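Local coordinates for pumilio homolog 23 (Arabidopsis thaliana, PDB 5WZJ), which recognises a specific 18S rRNA sequence through its pumilio repeats and probably regulates translation and the stability of target mRNAs, at residues A[56-61]-A[66-71]; A[288-293]-A[303-308]; A[487-492]-A[513-518]. All coordinates share one frame; numbering follows the deposited sequence.

Interaction 1 (A[56-61]-A[66-71]). With nucleotides of chain B.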
loop_
_atom_site.group_PDB
_atom_site.type_symbol
_atom_site.label_atom_id
_atom_site.label_comp_id
_atom_site.label_asym_id
_atom_site.label_seq_id
_atom_site.Cartn_x
_atom_site.Cartn_y
_atom_site.Cartn_z
ATOM N N TYR A 56 5.851 20.097 -30.022
ATOM C CA TYR A 56 4.461 19.806 -29.679
ATOM C C TYR A 56 3.821 18.901 -30.723
ATOM O O TYR A 56 3.144 17.922 -30.380
ATOM C CB TYR A 56 3.639 21.094 -29.530
ATOM C CG TYR A 56 2.157 20.790 -29.367
ATOM C CD1 TYR A 56 1.649 20.385 -28.141
ATOM C CD2 TYR A 56 1.279 20.874 -30.445
ATOM C CE1 TYR A 56 0.303 20.087 -27.986
ATOM C CE2 TYR A 56 -0.071 20.571 -30.297
ATOM C CZ TYR A 56 -0.547 20.179 -29.064
ATOM O OH TYR A 56 -1.871 19.868 -28.893
ATOM N N GLU A 57 4.012 19.234 -32.004
ATOM C CA GLU A 57 3.390 18.474 -33.082
ATOM C C GLU A 57 3.883 17.038 -33.084
ATOM O O GLU A 57 3.099 16.100 -33.262
ATOM C CB GLU A 57 3.685 19.142 -34.433
ATOM C CG GLU A 57 3.054 20.509 -34.649
ATOM C CD GLU A 57 3.606 21.603 -33.742
ATOM O OE1 GLU A 57 4.759 21.487 -33.275
ATOM O OE2 GLU A 57 2.871 22.582 -33.487
ATOM N N ILE A 58 5.180 16.838 -32.871
ATOM C CA ILE A 58 5.695 15.475 -32.930
ATOM C C ILE A 58 5.319 14.687 -31.676
ATOM O O ILE A 58 4.918 13.516 -31.761
ATOM C CB ILE A 58 7.214 15.501 -33.169
ATOM C CG1 ILE A 58 7.476 16.037 -34.582
ATOM C CG2 ILE A 58 7.805 14.086 -32.987
ATOM C CD1 ILE A 58 8.851 16.569 -34.797
ATOM N N ALA A 59 5.412 15.315 -30.501
ATOM C CA ALA A 59 5.149 14.593 -29.257
ATOM C C ALA A 59 3.679 14.231 -29.101
ATOM O O ALA A 59 3.347 13.284 -28.380
ATOM C CB ALA A 59 5.595 15.425 -28.059
ATOM N N THR A 60 2.781 14.991 -29.712
ATOM C CA THR A 60 1.365 14.682 -29.608
ATOM C C THR A 60 0.851 13.885 -30.798
ATOM O O THR A 60 -0.352 13.599 -30.864
ATOM C CB THR A 60 0.539 15.963 -29.450
ATOM O OG1 THR A 60 0.716 16.783 -30.609
ATOM C CG2 THR A 60 0.993 16.741 -28.184
ATOM N N ASP A 61 1.714 13.516 -31.737
ATOM C CA ASP A 61 1.232 12.693 -32.842
ATOM C C ASP A 61 0.906 11.292 -32.334
ATOM O O ASP A 61 1.685 10.707 -31.576
ATOM C CB ASP A 61 2.259 12.609 -33.959
ATOM C CG ASP A 61 1.711 11.862 -35.151
ATOM O OD1 ASP A 61 0.949 12.487 -35.899
ATOM O OD2 ASP A 61 1.972 10.644 -35.295
ATOM N N HIS A 66 5.198 7.610 -29.907
ATOM C CA HIS A 66 5.828 6.384 -29.431
ATOM C C HIS A 66 7.301 6.325 -29.833
ATOM O O HIS A 66 8.142 5.874 -29.049
ATOM C CB HIS A 66 5.060 5.170 -29.968
ATOM C CG HIS A 66 3.660 5.070 -29.445
ATOM N ND1 HIS A 66 3.329 4.317 -28.336
ATOM C CD2 HIS A 66 2.511 5.666 -29.851
ATOM C CE1 HIS A 66 2.036 4.432 -28.097
ATOM N NE2 HIS A 66 1.518 5.257 -28.992
ATOM N N VAL A 67 7.631 6.769 -31.050
ATOM C CA VAL A 67 9.033 6.807 -31.463
ATOM C C VAL A 67 9.808 7.799 -30.608
ATOM O O VAL A 67 10.928 7.520 -30.167
ATOM C CB VAL A 67 9.143 7.149 -32.962
ATOM C CG1 VAL A 67 10.601 7.234 -33.381
ATOM C CG2 VAL A 67 8.397 6.102 -33.793
ATOM N N LEU A 68 9.212 8.963 -30.344
ATOM C CA LEU A 68 9.892 9.973 -29.541
ATOM C C LEU A 68 10.180 9.451 -28.138
ATOM O O LEU A 68 11.245 9.729 -27.579
ATOM C CB LEU A 68 9.048 11.253 -29.512
ATOM C CG LEU A 68 9.617 12.516 -28.860
ATOM C CD1 LEU A 68 11.046 12.817 -29.339
ATOM C CD2 LEU A 68 8.696 13.705 -29.136
ATOM N N GLN A 69 9.266 8.650 -27.572
ATOM C CA GLN A 69 9.541 8.005 -26.287
ATOM C C GLN A 69 10.804 7.158 -26.360
ATOM O O GLN A 69 11.648 7.196 -25.454
ATOM C CB GLN A 69 8.373 7.117 -25.862
ATOM C CG GLN A 69 7.143 7.854 -25.378
ATOM C CD GLN A 69 6.107 6.894 -24.854
ATOM O OE1 GLN A 69 5.190 6.504 -25.575
ATOM N NE2 GLN A 69 6.245 6.501 -23.590
ATOM N N THR A 70 10.918 6.349 -27.414
ATOM C CA THR A 70 12.102 5.523 -27.608
ATOM C C THR A 70 13.356 6.380 -27.698
ATOM O O THR A 70 14.372 6.066 -27.070
ATOM C CB THR A 70 11.939 4.676 -28.876
ATOM O OG1 THR A 70 10.747 3.886 -28.766
ATOM C CG2 THR A 70 13.148 3.754 -29.069
ATOM N N LEU A 71 13.299 7.480 -28.458
ATOM C CA LEU A 71 14.463 8.360 -28.581
ATOM C C LEU A 71 14.865 8.961 -27.232
ATOM O O LEU A 71 16.055 9.044 -26.902
ATOM C CB LEU A 71 14.165 9.469 -29.584
ATOM C CG LEU A 71 13.749 8.986 -30.980
ATOM C CD1 LEU A 71 13.459 10.170 -31.858
ATOM C CD2 LEU A 71 14.841 8.116 -31.592
ATOM P P G B 11 -7.029 7.426 -22.959
ATOM O OP1 G B 11 -7.795 8.653 -22.628
ATOM O OP2 G B 11 -7.724 6.127 -23.116
ATOM O "O5'" G B 11 -6.247 7.796 -24.284
ATOM C "C5'" G B 11 -5.685 6.810 -25.140
ATOM C "C4'" G B 11 -4.676 7.460 -26.056
ATOM O "O4'" G B 11 -3.395 7.506 -25.367
ATOM C "C3'" G B 11 -4.420 6.751 -27.386
ATOM O "O3'" G B 11 -4.061 7.721 -28.379
ATOM C "C2'" G B 11 -3.196 5.914 -27.073
ATOM O "O2'" G B 11 -2.447 5.546 -28.211
ATOM C "C1'" G B 11 -2.418 6.864 -26.153
ATOM N N9 G B 11 -1.465 6.164 -25.289
ATOM C C8 G B 11 -1.746 5.232 -24.306
ATOM N N7 G B 11 -0.664 4.728 -23.757
ATOM C C5 G B 11 0.389 5.356 -24.420
ATOM C C6 G B 11 1.791 5.219 -24.266
ATOM O O6 G B 11 2.402 4.486 -23.483
ATOM N N1 G B 11 2.495 6.034 -25.159
ATOM C C2 G B 11 1.918 6.892 -26.074
ATOM N N2 G B 11 2.755 7.613 -26.846
ATOM N N3 G B 11 0.610 7.033 -26.225
ATOM C C4 G B 11 -0.089 6.239 -25.380
#

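Interaction 2 (A[288-293]-A[303-308]). With nucleotides of chain B.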
loop_
_atom_site.group_PDB
_atom_site.type_symbol
_atom_site.label_atom_id
_atom_site.label_comp_id
_atom_site.label_asym_id
_atom_site.label_seq_id
_atom_site.Cartn_x
_atom_site.Cartn_y
_atom_site.Cartn_z
ATOM N N HIS A 288 -9.609 10.736 -0.053
ATOM C CA HIS A 288 -8.268 10.215 -0.336
ATOM C C HIS A 288 -7.184 11.211 0.064
ATOM O O HIS A 288 -6.127 10.821 0.582
ATOM C CB HIS A 288 -8.129 9.869 -1.819
ATOM C CG HIS A 288 -8.672 8.528 -2.189
ATOM N ND1 HIS A 288 -9.903 8.359 -2.789
ATOM C CD2 HIS A 288 -8.139 7.290 -2.066
ATOM C CE1 HIS A 288 -10.099 7.073 -3.028
ATOM N NE2 HIS A 288 -9.047 6.404 -2.594
ATOM N N LEU A 289 -7.410 12.503 -0.198
ATOM C CA LEU A 289 -6.422 13.516 0.182
ATOM C C LEU A 289 -6.250 13.581 1.701
ATOM O O LEU A 289 -5.125 13.666 2.206
ATOM C CB LEU A 289 -6.835 14.891 -0.357
ATOM C CG LEU A 289 -5.884 16.076 -0.097
ATOM C CD1 LEU A 289 -4.447 15.731 -0.491
ATOM C CD2 LEU A 289 -6.342 17.292 -0.888
ATOM N N VAL A 290 -7.359 13.581 2.446
ATOM C CA VAL A 290 -7.244 13.724 3.896
ATOM C C VAL A 290 -6.602 12.480 4.528
ATOM O O VAL A 290 -5.905 12.588 5.546
ATOM C CB VAL A 290 -8.617 14.043 4.516
ATOM C CG1 VAL A 290 -8.501 14.185 6.040
ATOM C CG2 VAL A 290 -9.186 15.336 3.912
ATOM N N GLU A 291 -6.811 11.293 3.944
ATOM C CA GLU A 291 -6.066 10.110 4.384
ATOM C C GLU A 291 -4.574 10.396 4.408
ATOM O O GLU A 291 -3.881 10.070 5.376
ATOM C CB GLU A 291 -6.323 8.916 3.462
ATOM C CG GLU A 291 -7.694 8.265 3.549
ATOM C CD GLU A 291 -7.753 7.065 2.624
ATOM O OE1 GLU A 291 -8.504 7.096 1.626
ATOM O OE2 GLU A 291 -6.981 6.115 2.868
ATOM N N VAL A 292 -4.066 11.014 3.345
ATOM C CA VAL A 292 -2.631 11.253 3.258
ATOM C C VAL A 292 -2.211 12.351 4.228
ATOM O O VAL A 292 -1.171 12.246 4.888
ATOM C CB VAL A 292 -2.228 11.576 1.808
ATOM C CG1 VAL A 292 -0.741 11.909 1.749
ATOM C CG2 VAL A 292 -2.523 10.369 0.908
ATOM N N ILE A 293 -3.017 13.410 4.346
ATOM C CA ILE A 293 -2.742 14.453 5.333
ATOM C C ILE A 293 -2.553 13.847 6.721
ATOM O O ILE A 293 -1.595 14.171 7.442
ATOM C CB ILE A 293 -3.863 15.506 5.332
ATOM C CG1 ILE A 293 -3.783 16.358 4.061
ATOM C CG2 ILE A 293 -3.755 16.389 6.562
ATOM C CD1 ILE A 293 -4.980 17.264 3.877
ATOM N N ASN A 303 -3.285 16.662 16.104
ATOM C CA ASN A 303 -4.139 16.841 17.278
ATOM C C ASN A 303 -5.232 17.865 17.006
ATOM O O ASN A 303 -6.369 17.709 17.465
ATOM C CB ASN A 303 -3.303 17.259 18.493
ATOM C CG ASN A 303 -2.414 16.128 19.004
ATOM O OD1 ASN A 303 -2.583 14.973 18.618
ATOM N ND2 ASN A 303 -1.462 16.458 19.871
ATOM N N GLU A 304 -4.907 18.915 16.253
ATOM C CA GLU A 304 -5.895 19.942 15.946
ATOM C C GLU A 304 -6.989 19.404 15.023
ATOM O O GLU A 304 -8.177 19.690 15.225
ATOM C CB GLU A 304 -5.195 21.161 15.333
ATOM C CG GLU A 304 -6.116 22.323 14.937
ATOM C CD GLU A 304 -6.605 23.157 16.111
ATOM O OE1 GLU A 304 -6.328 22.780 17.271
ATOM O OE2 GLU A 304 -7.274 24.190 15.867
ATOM N N MET A 305 -6.614 18.613 14.008
ATOM C CA MET A 305 -7.623 17.989 13.155
ATOM C C MET A 305 -8.512 17.038 13.957
ATOM O O MET A 305 -9.743 17.044 13.807
ATOM C CB MET A 305 -6.945 17.262 11.990
ATOM C CG MET A 305 -6.267 18.228 11.014
ATOM S SD MET A 305 -5.474 17.355 9.652
ATOM C CE MET A 305 -6.922 16.878 8.708
ATOM N N PHE A 306 -7.900 16.198 14.801
ATOM C CA PHE A 306 -8.667 15.296 15.660
ATOM C C PHE A 306 -9.712 16.060 16.466
ATOM O O PHE A 306 -10.899 15.708 16.474
ATOM C CB PHE A 306 -7.708 14.535 16.587
ATOM C CG PHE A 306 -8.375 13.488 17.443
ATOM C CD1 PHE A 306 -9.078 13.844 18.582
ATOM C CD2 PHE A 306 -8.260 12.146 17.124
ATOM C CE1 PHE A 306 -9.688 12.875 19.373
ATOM C CE2 PHE A 306 -8.871 11.173 17.893
ATOM C CZ PHE A 306 -9.576 11.536 19.030
ATOM N N ASN A 307 -9.295 17.146 17.116
ATOM C CA ASN A 307 -10.197 17.878 18.006
ATOM C C ASN A 307 -11.241 18.688 17.240
ATOM O O ASN A 307 -12.429 18.665 17.586
ATOM C CB ASN A 307 -9.383 18.782 18.924
ATOM C CG ASN A 307 -8.614 17.990 19.971
ATOM O OD1 ASN A 307 -9.123 17.010 20.523
ATOM N ND2 ASN A 307 -7.383 18.405 20.238
ATOM N N LYS A 308 -10.826 19.428 16.210
ATOM C CA LYS A 308 -11.732 20.395 15.596
ATOM C C LYS A 308 -12.567 19.815 14.462
ATOM O O LYS A 308 -13.637 20.351 14.167
ATOM C CB LYS A 308 -10.949 21.607 15.069
ATOM C CG LYS A 308 -10.052 22.258 16.118
ATOM C CD LYS A 308 -10.842 22.794 17.319
ATOM C CE LYS A 308 -9.906 23.489 18.336
ATOM N NZ LYS A 308 -9.201 24.672 17.715
ATOM P P G B 7 -15.903 -0.816 -3.284
ATOM O OP1 G B 7 -17.154 -1.082 -4.030
ATOM O OP2 G B 7 -14.590 -1.404 -3.636
ATOM O "O5'" G B 7 -15.616 0.752 -3.334
ATOM C "C5'" G B 7 -16.662 1.687 -3.147
ATOM C "C4'" G B 7 -16.135 3.100 -3.143
ATOM O "O4'" G B 7 -15.489 3.401 -1.878
ATOM C "C3'" G B 7 -15.062 3.411 -4.170
ATOM O "O3'" G B 7 -15.589 3.582 -5.472
ATOM C "C2'" G B 7 -14.415 4.662 -3.585
ATOM O "O2'" G B 7 -15.224 5.798 -3.836
ATOM C "C1'" G B 7 -14.465 4.353 -2.082
ATOM N N9 G B 7 -13.186 3.790 -1.623
ATOM C C8 G B 7 -12.717 2.512 -1.819
ATOM N N7 G B 7 -11.524 2.341 -1.329
ATOM C C5 G B 7 -11.178 3.574 -0.793
ATOM C C6 G B 7 -9.998 3.998 -0.128
ATOM O O6 G B 7 -8.994 3.330 0.122
ATOM N N1 G B 7 -10.055 5.329 0.269
ATOM C C2 G B 7 -11.125 6.153 0.028
ATOM N N2 G B 7 -11.007 7.414 0.468
ATOM N N3 G B 7 -12.233 5.772 -0.597
ATOM C C4 G B 7 -12.192 4.483 -0.976
ATOM P P A B 8 -14.728 3.132 -6.754
ATOM O OP1 A B 8 -15.542 3.433 -7.956
ATOM O OP2 A B 8 -14.173 1.780 -6.557
ATOM O "O5'" A B 8 -13.492 4.121 -6.683
ATOM C "C5'" A B 8 -12.380 3.949 -7.529
ATOM C "C4'" A B 8 -12.137 5.223 -8.278
ATOM O "O4'" A B 8 -11.679 6.249 -7.356
ATOM C "C3'" A B 8 -11.077 5.157 -9.366
ATOM O "O3'" A B 8 -11.648 4.712 -10.594
ATOM C "C2'" A B 8 -10.595 6.590 -9.438
ATOM O "O2'" A B 8 -11.553 7.329 -10.186
ATOM C "C1'" A B 8 -10.686 7.027 -7.965
ATOM N N9 A B 8 -9.442 6.849 -7.177
ATOM C C8 A B 8 -8.722 5.709 -6.874
ATOM N N7 A B 8 -7.672 5.932 -6.105
ATOM C C5 A B 8 -7.710 7.294 -5.856
ATOM C C6 A B 8 -6.899 8.169 -5.101
ATOM N N6 A B 8 -5.806 7.823 -4.413
ATOM N N1 A B 8 -7.252 9.477 -5.080
ATOM C C2 A B 8 -8.334 9.890 -5.753
ATOM N N3 A B 8 -9.165 9.167 -6.495
ATOM C C4 A B 8 -8.803 7.863 -6.495
#

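Interaction 3 (A[487-492]-A[513-518])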
loop_
_atom_site.group_PDB
_atom_site.type_symbol
_atom_site.label_atom_id
_atom_site.label_comp_id
_atom_site.label_asym_id
_atom_site.label_seq_id
_atom_site.Cartn_x
_atom_site.Cartn_y
_atom_site.Cartn_z
ATOM N N ARG A 487 -1.794 -28.586 20.798
ATOM C CA ARG A 487 -3.110 -29.145 20.523
ATOM C C ARG A 487 -3.556 -28.829 19.097
ATOM O O ARG A 487 -4.109 -29.694 18.408
ATOM C CB ARG A 487 -4.127 -28.614 21.536
ATOM C CG ARG A 487 -5.566 -29.059 21.215
ATOM C CD ARG A 487 -6.587 -28.389 22.118
ATOM N NE ARG A 487 -7.930 -28.891 21.836
ATOM C CZ ARG A 487 -9.042 -28.331 22.296
ATOM N NH1 ARG A 487 -8.965 -27.248 23.063
ATOM N NH2 ARG A 487 -10.223 -28.860 21.990
ATOM N N LEU A 488 -3.332 -27.593 18.638
ATOM C CA LEU A 488 -3.730 -27.234 17.280
ATOM C C LEU A 488 -2.870 -27.955 16.253
ATOM O O LEU A 488 -3.381 -28.479 15.259
ATOM C CB LEU A 488 -3.649 -25.709 17.079
ATOM C CG LEU A 488 -4.079 -25.218 15.682
ATOM C CD1 LEU A 488 -4.829 -23.908 15.765
ATOM C CD2 LEU A 488 -2.891 -25.071 14.738
ATOM N N ILE A 489 -1.554 -27.961 16.460
ATOM C CA ILE A 489 -0.654 -28.600 15.503
ATOM C C ILE A 489 -1.025 -30.066 15.315
ATOM O O ILE A 489 -1.043 -30.579 14.187
ATOM C CB ILE A 489 0.805 -28.434 15.966
ATOM C CG1 ILE A 489 1.215 -26.956 15.881
ATOM C CG2 ILE A 489 1.749 -29.317 15.125
ATOM C CD1 ILE A 489 2.597 -26.657 16.465
ATOM N N ILE A 490 -1.348 -30.759 16.412
ATOM C CA ILE A 490 -1.721 -32.170 16.311
ATOM C C ILE A 490 -2.949 -32.351 15.428
ATOM O O ILE A 490 -3.052 -33.336 14.686
ATOM C CB ILE A 490 -1.922 -32.769 17.722
ATOM C CG1 ILE A 490 -0.556 -32.939 18.385
ATOM C CG2 ILE A 490 -2.663 -34.121 17.661
ATOM C CD1 ILE A 490 -0.605 -33.237 19.882
ATOM N N LYS A 491 -3.880 -31.399 15.453
ATOM C CA LYS A 491 -5.048 -31.591 14.602
ATOM C C LYS A 491 -4.752 -31.346 13.124
ATOM O O LYS A 491 -5.637 -31.570 12.293
ATOM C CB LYS A 491 -6.200 -30.708 15.090
ATOM C CG LYS A 491 -6.881 -31.344 16.322
ATOM C CD LYS A 491 -8.104 -30.591 16.775
ATOM C CE LYS A 491 -7.728 -29.376 17.611
ATOM N NZ LYS A 491 -8.949 -28.858 18.316
ATOM N N LEU A 492 -3.542 -30.920 12.770
ATOM C CA LEU A 492 -3.145 -30.864 11.368
ATOM C C LEU A 492 -2.505 -32.158 10.879
ATOM O O LEU A 492 -2.210 -32.266 9.680
ATOM C CB LEU A 492 -2.180 -29.703 11.125
ATOM C CG LEU A 492 -2.746 -28.293 11.315
ATOM C CD1 LEU A 492 -1.658 -27.254 11.114
ATOM C CD2 LEU A 492 -3.891 -28.034 10.343
ATOM N N PHE A 513 6.517 -27.003 12.190
ATOM C CA PHE A 513 7.725 -27.782 12.449
ATOM C C PHE A 513 8.599 -27.100 13.493
ATOM O O PHE A 513 9.050 -27.732 14.458
ATOM C CB PHE A 513 8.491 -27.992 11.136
ATOM C CG PHE A 513 9.649 -28.945 11.248
ATOM C CD1 PHE A 513 10.904 -28.490 11.634
ATOM C CD2 PHE A 513 9.485 -30.292 10.961
ATOM C CE1 PHE A 513 11.979 -29.364 11.729
ATOM C CE2 PHE A 513 10.554 -31.172 11.051
ATOM C CZ PHE A 513 11.803 -30.705 11.437
ATOM N N ASP A 514 8.814 -25.793 13.336
ATOM C CA ASP A 514 9.666 -25.063 14.270
ATOM C C ASP A 514 9.112 -25.075 15.689
ATOM O O ASP A 514 9.883 -25.069 16.654
ATOM C CB ASP A 514 9.854 -23.621 13.795
ATOM C CG ASP A 514 10.869 -23.509 12.664
ATOM O OD1 ASP A 514 11.594 -24.498 12.404
ATOM O OD2 ASP A 514 10.950 -22.434 12.044
ATOM N N ALA A 515 7.792 -25.110 15.843
ATOM C CA ALA A 515 7.177 -25.068 17.165
ATOM C C ALA A 515 6.995 -26.449 17.801
ATOM O O ALA A 515 6.451 -26.532 18.910
ATOM C CB ALA A 515 5.826 -24.348 17.080
ATOM N N CYS A 516 7.456 -27.520 17.154
ATOM C CA CYS A 516 7.202 -28.889 17.583
ATOM C C CYS A 516 8.369 -29.502 18.340
ATOM O O CYS A 516 9.531 -29.131 18.157
ATOM C CB CYS A 516 6.910 -29.786 16.382
ATOM S SG CYS A 516 5.272 -29.651 15.820
ATOM N N ASN A 517 8.033 -30.496 19.159
ATOM C CA ASN A 517 8.985 -31.416 19.764
ATOM C C ASN A 517 9.440 -32.447 18.725
ATOM O O ASN A 517 8.932 -32.494 17.603
ATOM C CB ASN A 517 8.347 -32.097 20.979
ATOM C CG ASN A 517 7.032 -32.823 20.634
ATOM O OD1 ASN A 517 6.913 -33.471 19.594
ATOM N ND2 ASN A 517 6.039 -32.696 21.511
ATOM N N LEU A 518 10.385 -33.313 19.116
ATOM C CA LEU A 518 10.936 -34.298 18.183
ATOM C C LEU A 518 9.850 -35.194 17.600
ATOM O O LEU A 518 9.868 -35.502 16.401
ATOM C CB LEU A 518 12.006 -35.157 18.867
ATOM C CG LEU A 518 12.547 -36.331 18.027
ATOM C CD1 LEU A 518 13.130 -35.846 16.700
ATOM C CD2 LEU A 518 13.582 -37.140 18.786
#

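Interaction 1 (A[56-61]-A[66-71])
A single methyl group, CD2 of Leu-68, makes all the contacts within 4.5 Å that cross between residues 56-61 and 66-71. It lies 3.7 Å from CB of Ala-59 and equally near that residue's CA, and CG2 of Ile-58 touches the same Leu-68 CD2 at 4.0 Å. With CG of Leu-68 anti to the backbone N (chi1 -173°), the branch reaches toward the end of helix 55-59, and the Ile-58 and Leu-68 side chains cross at about a right angle. All three residues are buried, yet the two segments hide only 127 Å² from each other. Val-103 of helix 100-112 touches both Ala-59 and Leu-68, extending this apolar seam into the neighbouring helix. Both segments belong to Pumilio repeat 1, where helix 64-74 turns one side to the core and another to RNA, the usual division in a PUF repeat. On the RNA side, Gln-69 OE1 accepts from G11 N1 of chain B at 2.8 Å (N-H...O angle 155°) and from G11 N2 at 3.0 Å (141°), so one oxygen takes both donors of the base edge. The amide end is held as well, because Gln-69 NE2 is hydrogen-bonded to Ser-106 OG. His-66 lays its imidazole nearly parallel to the guanine, with G11 N2 over the ring centre and His-66 CE1 only 3.2 Å from G11 C2. With an alanine here the imidazole would be gone from this face of G11, and the base is likely to be freer to tilt about its bonds to Gln-69.

Interaction 2 (A[288-293]-A[303-308])
Glu-291 OE1 is gripped by two donors of one base, G7 of chain B: N1 at 2.7 Å (N-H...O angle 149°) and N2 at 2.8 Å from the same OE1 (144°). The glutamate chain runs extended beyond CG, which carries the carboxylate out to the guanine edge, and its second oxygen, OE2, forms a salt bridge with Arg-181. About one turn earlier on helix 284-296, the His-288 ring is sandwiched between two bases whose planes lie close to parallel with its own. G7 C2 sits over one face and A8 C6 of chain B over the other, each offset toward the rim. His-288 NE2 comes within 3.2 Å of G7 N1, while His-288 CD2 is 3.4 Å from A8 N6. Rotation of the imidazole is further restrained by the bond from ND1 to Asn-284 O.

Away from the RNA, residues 288-293 meet residues 303-308 through one side chain of the latter, Met-305. Its SD lies 3.7 Å from Ile-293 CG2, and a bend at chi3 (74°) turns CE back over that methyl and toward Val-290 CG1, 4.1 Å from CE. This apolar join, 101 Å² in all, links two helices of Pumilio repeat 5, the second running on into the start of repeat 6, whereas Lys-308 NZ and Glu-304 OE2 form a salt bridge of 2.7 Å within the second helix.

Because guanine presents N1-H and N2-H side by side and adenine offers no such pair, a carboxylate oxygen meeting both donors is consistent with selection of guanine here, with Arg-181 probably favouring the charged form of Glu-291.

Interaction 3 (A[487-492]-A[513-518])
Apolar contact joins the segments, and Ile-489 supplies all of one side of it with two of its methyl groups. CG2 rests on the sulfur of Cys-516 (CG2 to SG 3.6 Å), while CD1 reaches the methyl of Ala-515 at 4.0 Å from its CB. The sulfur faces both methyls, nearer CG2, with Ile-489 CD1 4.1 Å from Cys-516 SG. The first torsion of Ile-489 (chi1 -68°) puts CG2 anti to the backbone N and CG1, which carries CD1, anti to the carbonyl carbon, so both methyls can face the turn. Of the 116 Å² hidden between the segments, Ile-489 contributes 60 Å². Its side chain and Cys-516 are buried, but Ala-515 is exposed, so the contact grades from core to surface.

In the fold this is a helix end meeting a helix-to-helix turn: residues 487-492 close helix 482-490 where Pumilio repeat 7 passes into repeat 8, and residues 513-518 connect helices 503-514 and 518-530 within repeat 8. The contact is between protein parts, its nearest atom about 9 Å from the bound RNA.

Polar interactions act within each segment or reach beyond it. Leu-492 N bonds to Ile-489 O at 2.9 Å, and Cys-516 N to Phe-513 O at 3.1 Å, each involving the backbone of a contact residue, Ile-489 or Cys-516. Asn-517 is the N-cap of helix 518-530, its OD1 accepting from Leu-520 N. Arg-521 from that helix bonds through NH2 to Asp-514 O, and Ile-524 packs against Cys-516.

The three interactions follow one another along the chain and lie far apart on the curved superhelix of pumilio repeats. Centres of interactions 1 and 2 are 42 Å apart, those of 2 and 3 are 46 Å apart, and those of 1 and 3, on opposite sides of the chain's centre, 62 Å; none touches another. Interaction 1 belongs to repeat 1, interaction 2 essentially to repeat 5, and interaction 3 to the passage from repeat 7 into repeat 8. No helix is shared, yet all lie within one NOP9-like PUF domain. The first two pair helix packing with reading of nucleotides 11 and 7, so the RNA strand runs antiparallel to the protein chain.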